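Local coordinates for protein ADP-dependent (S)-NAD(P)H-hydrate dehydratase (Streptococcus mutans, PDB 3BGK) that probably catalyses the ADP-dependent dehydration of the S-form of hydrated NAD(P)H, restoring the damaged cofactor, at residues V239-L253 / H279-V293. Sequence-based numbering, arbitrary orientation.
With PO4 (phosphate ion), chain B.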
# COMPACT_ATOMS: atom_id res chain seq x y z
N VAL A 239 16.28 -0.10 -28.23
CA VAL A 239 15.42 -0.76 -27.24
C VAL A 239 14.06 -0.06 -27.09
O VAL A 239 13.92 1.12 -27.45
CB VAL A 239 16.09 -0.86 -25.83
CG1 VAL A 239 17.29 -1.81 -25.87
CG2 VAL A 239 16.51 0.50 -25.33
N GLY A 240 13.08 -0.78 -26.58
CA GLY A 240 11.73 -0.24 -26.42
C GLY A 240 10.71 -1.00 -27.25
O GLY A 240 11.05 -1.60 -28.27
N GLY A 241 9.46 -0.97 -26.81
CA GLY A 241 8.38 -1.63 -27.54
C GLY A 241 7.00 -1.14 -27.18
O GLY A 241 6.85 -0.24 -26.36
N PRO A 242 5.97 -1.75 -27.80
CA PRO A 242 4.56 -1.35 -27.66
C PRO A 242 3.98 -1.62 -26.27
O PRO A 242 2.96 -1.03 -25.92
CB PRO A 242 3.85 -2.21 -28.72
CG PRO A 242 4.72 -3.39 -28.89
CD PRO A 242 6.12 -2.90 -28.71
N TYR A 243 4.62 -2.49 -25.51
CA TYR A 243 4.25 -2.80 -24.13
C TYR A 243 4.49 -1.59 -23.20
O TYR A 243 4.09 -1.60 -22.03
CB TYR A 243 5.04 -4.02 -23.63
CG TYR A 243 6.46 -4.05 -24.16
CD1 TYR A 243 6.78 -4.77 -25.32
CD2 TYR A 243 7.48 -3.35 -23.52
CE1 TYR A 243 8.07 -4.80 -25.82
CE2 TYR A 243 8.78 -3.36 -24.02
CZ TYR A 243 9.07 -4.10 -25.17
OH TYR A 243 10.35 -4.12 -25.65
N GLN A 244 5.13 -0.56 -23.74
CA GLN A 244 5.38 0.67 -23.00
C GLN A 244 4.29 1.71 -23.20
O GLN A 244 4.29 2.74 -22.52
CB GLN A 244 6.72 1.26 -23.43
CG GLN A 244 7.91 0.66 -22.70
CD GLN A 244 9.21 1.23 -23.19
OE1 GLN A 244 9.82 2.07 -22.52
NE2 GLN A 244 9.64 0.80 -24.37
N ALA A 245 3.38 1.45 -24.13
CA ALA A 245 2.34 2.42 -24.48
C ALA A 245 1.21 2.43 -23.45
O ALA A 245 0.04 2.14 -23.77
CB ALA A 245 1.81 2.15 -25.88
N THR A 246 1.56 2.77 -22.21
CA THR A 246 0.62 2.74 -21.09
C THR A 246 0.81 3.97 -20.21
O THR A 246 1.91 4.52 -20.13
CB THR A 246 0.75 1.42 -20.27
OG1 THR A 246 -0.24 1.40 -19.23
CG2 THR A 246 2.13 1.28 -19.65
N GLY A 247 -0.29 4.40 -19.58
CA GLY A 247 -0.31 5.64 -18.81
C GLY A 247 0.73 5.65 -17.70
O GLY A 247 0.87 4.67 -16.98
N GLY A 248 1.47 6.75 -17.60
CA GLY A 248 2.50 6.93 -16.59
C GLY A 248 3.93 6.61 -17.00
O GLY A 248 4.86 6.78 -16.21
N MSE A 249 4.10 6.15 -18.24
CA MSE A 249 5.41 5.77 -18.77
C MSE A 249 6.37 6.95 -18.82
O MSE A 249 7.55 6.81 -18.50
CB MSE A 249 5.26 5.13 -20.16
CG MSE A 249 6.53 4.49 -20.73
SE MSE A 249 7.32 3.07 -19.62
CE MSE A 249 5.75 1.94 -19.41
N GLY A 250 5.86 8.12 -19.20
CA GLY A 250 6.67 9.34 -19.28
C GLY A 250 7.09 9.88 -17.92
O GLY A 250 8.22 10.37 -17.76
N ASP A 251 6.19 9.78 -16.94
CA ASP A 251 6.46 10.22 -15.58
C ASP A 251 7.64 9.43 -15.00
O ASP A 251 8.57 10.02 -14.44
CB ASP A 251 5.22 10.07 -14.70
CG ASP A 251 3.99 10.72 -15.31
OD1 ASP A 251 4.05 11.92 -15.64
OD2 ASP A 251 2.95 10.03 -15.44
N THR A 252 7.60 8.11 -15.18
CA THR A 252 8.69 7.23 -14.79
C THR A 252 10.01 7.62 -15.45
O THR A 252 11.05 7.62 -14.80
CB THR A 252 8.35 5.77 -15.12
OG1 THR A 252 7.10 5.43 -14.53
CG2 THR A 252 9.43 4.82 -14.60
N LEU A 253 9.97 7.97 -16.74
CA LEU A 253 11.16 8.42 -17.45
C LEU A 253 11.72 9.71 -16.85
O LEU A 253 12.93 9.83 -16.64
CB LEU A 253 10.87 8.60 -18.94
CG LEU A 253 12.07 9.05 -19.80
CD1 LEU A 253 13.28 8.13 -19.60
CD2 LEU A 253 11.70 9.14 -21.28
N HIS A 279 15.56 2.98 -18.92
CA HIS A 279 14.10 2.99 -18.87
C HIS A 279 13.51 1.97 -19.86
O HIS A 279 12.79 1.05 -19.44
CB HIS A 279 13.64 4.43 -19.15
CG HIS A 279 12.17 4.59 -19.33
ND1 HIS A 279 11.55 4.53 -20.56
CD2 HIS A 279 11.19 4.87 -18.43
CE1 HIS A 279 10.25 4.74 -20.41
NE2 HIS A 279 10.01 4.96 -19.13
N SER A 280 13.84 2.11 -21.14
CA SER A 280 13.35 1.18 -22.18
C SER A 280 13.99 -0.21 -22.13
O SER A 280 13.33 -1.21 -22.44
CB SER A 280 13.53 1.78 -23.58
OG SER A 280 12.50 2.71 -23.87
N TYR A 281 15.26 -0.26 -21.75
CA TYR A 281 15.97 -1.53 -21.60
C TYR A 281 15.31 -2.42 -20.56
O TYR A 281 15.17 -3.62 -20.77
CB TYR A 281 17.44 -1.27 -21.24
CG TYR A 281 18.24 -2.50 -20.89
CD1 TYR A 281 18.86 -3.26 -21.87
CD2 TYR A 281 18.40 -2.89 -19.56
CE1 TYR A 281 19.61 -4.38 -21.55
CE2 TYR A 281 19.14 -4.00 -19.23
CZ TYR A 281 19.75 -4.75 -20.23
OH TYR A 281 20.49 -5.86 -19.90
N ILE A 282 14.91 -1.82 -19.43
CA ILE A 282 14.20 -2.55 -18.38
C ILE A 282 12.83 -3.03 -18.89
O ILE A 282 12.45 -4.20 -18.69
CB ILE A 282 14.07 -1.71 -17.08
CG1 ILE A 282 15.45 -1.55 -16.42
CG2 ILE A 282 13.09 -2.36 -16.10
CD1 ILE A 282 15.56 -0.40 -15.42
N ALA A 283 12.12 -2.14 -19.58
CA ALA A 283 10.83 -2.46 -20.18
C ALA A 283 10.95 -3.64 -21.15
O ALA A 283 10.08 -4.52 -21.16
CB ALA A 283 10.25 -1.24 -20.89
N ASP A 284 12.04 -3.66 -21.93
CA ASP A 284 12.35 -4.78 -22.82
C ASP A 284 12.53 -6.09 -22.07
O ASP A 284 12.03 -7.12 -22.51
CB ASP A 284 13.59 -4.50 -23.69
CG ASP A 284 13.25 -3.74 -24.97
OD1 ASP A 284 12.30 -2.92 -24.96
OD2 ASP A 284 13.91 -3.97 -26.01
N GLN A 285 13.23 -6.05 -20.94
CA GLN A 285 13.40 -7.25 -20.11
C GLN A 285 12.10 -7.75 -19.51
O GLN A 285 11.82 -8.95 -19.53
CB GLN A 285 14.40 -7.00 -18.98
CG GLN A 285 15.83 -7.27 -19.38
CD GLN A 285 16.80 -6.96 -18.27
OE1 GLN A 285 16.42 -6.80 -17.10
NE2 GLN A 285 18.07 -6.88 -18.62
N LEU A 286 11.29 -6.82 -18.99
CA LEU A 286 10.00 -7.15 -18.40
C LEU A 286 8.95 -7.62 -19.42
O LEU A 286 7.98 -8.29 -19.05
CB LEU A 286 9.45 -5.97 -17.58
CG LEU A 286 10.15 -5.66 -16.25
CD1 LEU A 286 9.62 -4.37 -15.64
CD2 LEU A 286 10.00 -6.82 -15.26
N SER A 287 9.17 -7.28 -20.69
CA SER A 287 8.23 -7.61 -21.77
C SER A 287 8.16 -9.09 -22.11
O SER A 287 7.13 -9.58 -22.59
CB SER A 287 8.58 -6.82 -23.04
OG SER A 287 9.77 -7.30 -23.65
N LYS A 288 9.25 -9.81 -21.86
CA LYS A 288 9.29 -11.25 -22.15
C LYS A 288 8.21 -11.99 -21.37
O LYS A 288 7.78 -13.07 -21.77
CB LYS A 288 10.68 -11.84 -21.83
CG LYS A 288 11.87 -11.10 -22.45
CD LYS A 288 11.79 -11.01 -23.97
CE LYS A 288 12.91 -10.14 -24.53
NZ LYS A 288 12.67 -9.76 -25.96
N GLU A 289 7.76 -11.40 -20.27
CA GLU A 289 6.75 -12.04 -19.44
C GLU A 289 5.59 -11.10 -19.10
O GLU A 289 4.87 -11.31 -18.12
CB GLU A 289 7.40 -12.62 -18.18
CG GLU A 289 8.20 -13.89 -18.46
CD GLU A 289 9.16 -14.26 -17.33
OE1 GLU A 289 9.00 -13.74 -16.20
OE2 GLU A 289 10.06 -15.08 -17.59
N ALA A 290 5.42 -10.07 -19.92
CA ALA A 290 4.36 -9.09 -19.70
C ALA A 290 3.87 -8.49 -21.01
O ALA A 290 4.67 -7.98 -21.80
CB ALA A 290 4.82 -7.99 -18.74
N TYR A 291 2.56 -8.55 -21.22
CA TYR A 291 1.92 -8.02 -22.41
C TYR A 291 2.01 -6.49 -22.43
O TYR A 291 2.32 -5.90 -23.46
CB TYR A 291 0.46 -8.46 -22.43
CG TYR A 291 -0.23 -8.29 -23.76
CD1 TYR A 291 0.11 -9.08 -24.85
CD2 TYR A 291 -1.24 -7.35 -23.91
CE1 TYR A 291 -0.54 -8.93 -26.07
CE2 TYR A 291 -1.90 -7.19 -25.12
CZ TYR A 291 -1.55 -7.98 -26.19
OH TYR A 291 -2.21 -7.83 -27.38
N VAL A 292 1.71 -5.88 -21.29
CA VAL A 292 2.02 -4.47 -21.03
C VAL A 292 3.05 -4.41 -19.89
O VAL A 292 3.03 -5.24 -18.99
CB VAL A 292 0.73 -3.65 -20.68
CG1 VAL A 292 0.24 -3.93 -19.26
CG2 VAL A 292 0.97 -2.17 -20.87
N VAL A 293 3.97 -3.46 -19.96
CA VAL A 293 4.91 -3.24 -18.87
C VAL A 293 4.51 -1.96 -18.14
O VAL A 293 4.56 -0.87 -18.70
CB VAL A 293 6.39 -3.20 -19.34
CG1 VAL A 293 7.34 -2.88 -18.18
CG2 VAL A 293 6.78 -4.51 -19.99
P PO4 B . 2.58 9.40 -19.70
O1 PO4 B . 1.29 8.61 -19.54
O2 PO4 B . 2.23 10.73 -20.33
O3 PO4 B . 3.22 9.65 -18.36
O4 PO4 B . 3.55 8.64 -20.59
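Tyr243 lays one face of its ring over Ser287, whose CB sits 3.3 Å from the Tyr243 ring centroid and almost on the ring normal, a CH-pi contact; CA of Gly241 lies against the opposite face, toward the rim. With CG between the backbone N and the carbonyl carbon (chi1 37°), the ring reaches along helix 279-287 to Asp284, where the hydroxyl donates to OD1, which lies near the ring plane at its edge. The modelled 2.4 Å between Tyr243 OH and Asp284 OD1 is implausibly short, and its length is doubtful. Asp284 OD1 also accepts Gly240 N at 2.8 Å, from above the carboxylate plane, so this oxygen appears to take donors from two points of the loop. At the base of the tyrosine, Tyr243 O accepts Val293 N in a nearly straight bond of 2.8 Å (170° at the hydrogen).

Two turns before Ser287 in the same helix, His279 sets its ring against the first turn of helix 249-263. Leu253 CB packs over one face of the His279 ring, 3.9 Å from its centroid, and His279 NE2 donates to Met249 O at 3.1 Å. That carbonyl also takes Leu253 N, from the opposite face of its plane. The bent selenomethionine side chain of Met249 brings SE obliquely to the same imidazole.

At the N-terminus of helix 249-263, backbone N atoms of Gly248, Gly250 and Asp251 donate to a phosphate ion, probably from the crystallisation liquor, which His186 also binds. Gly250 and Asp251 are predicted to contact AMP and (6S)-NADPHX, respectively; the bond from His279 to Met249 links helix 268-287 directly to this anion-binding, probably nucleotide-binding, helix start.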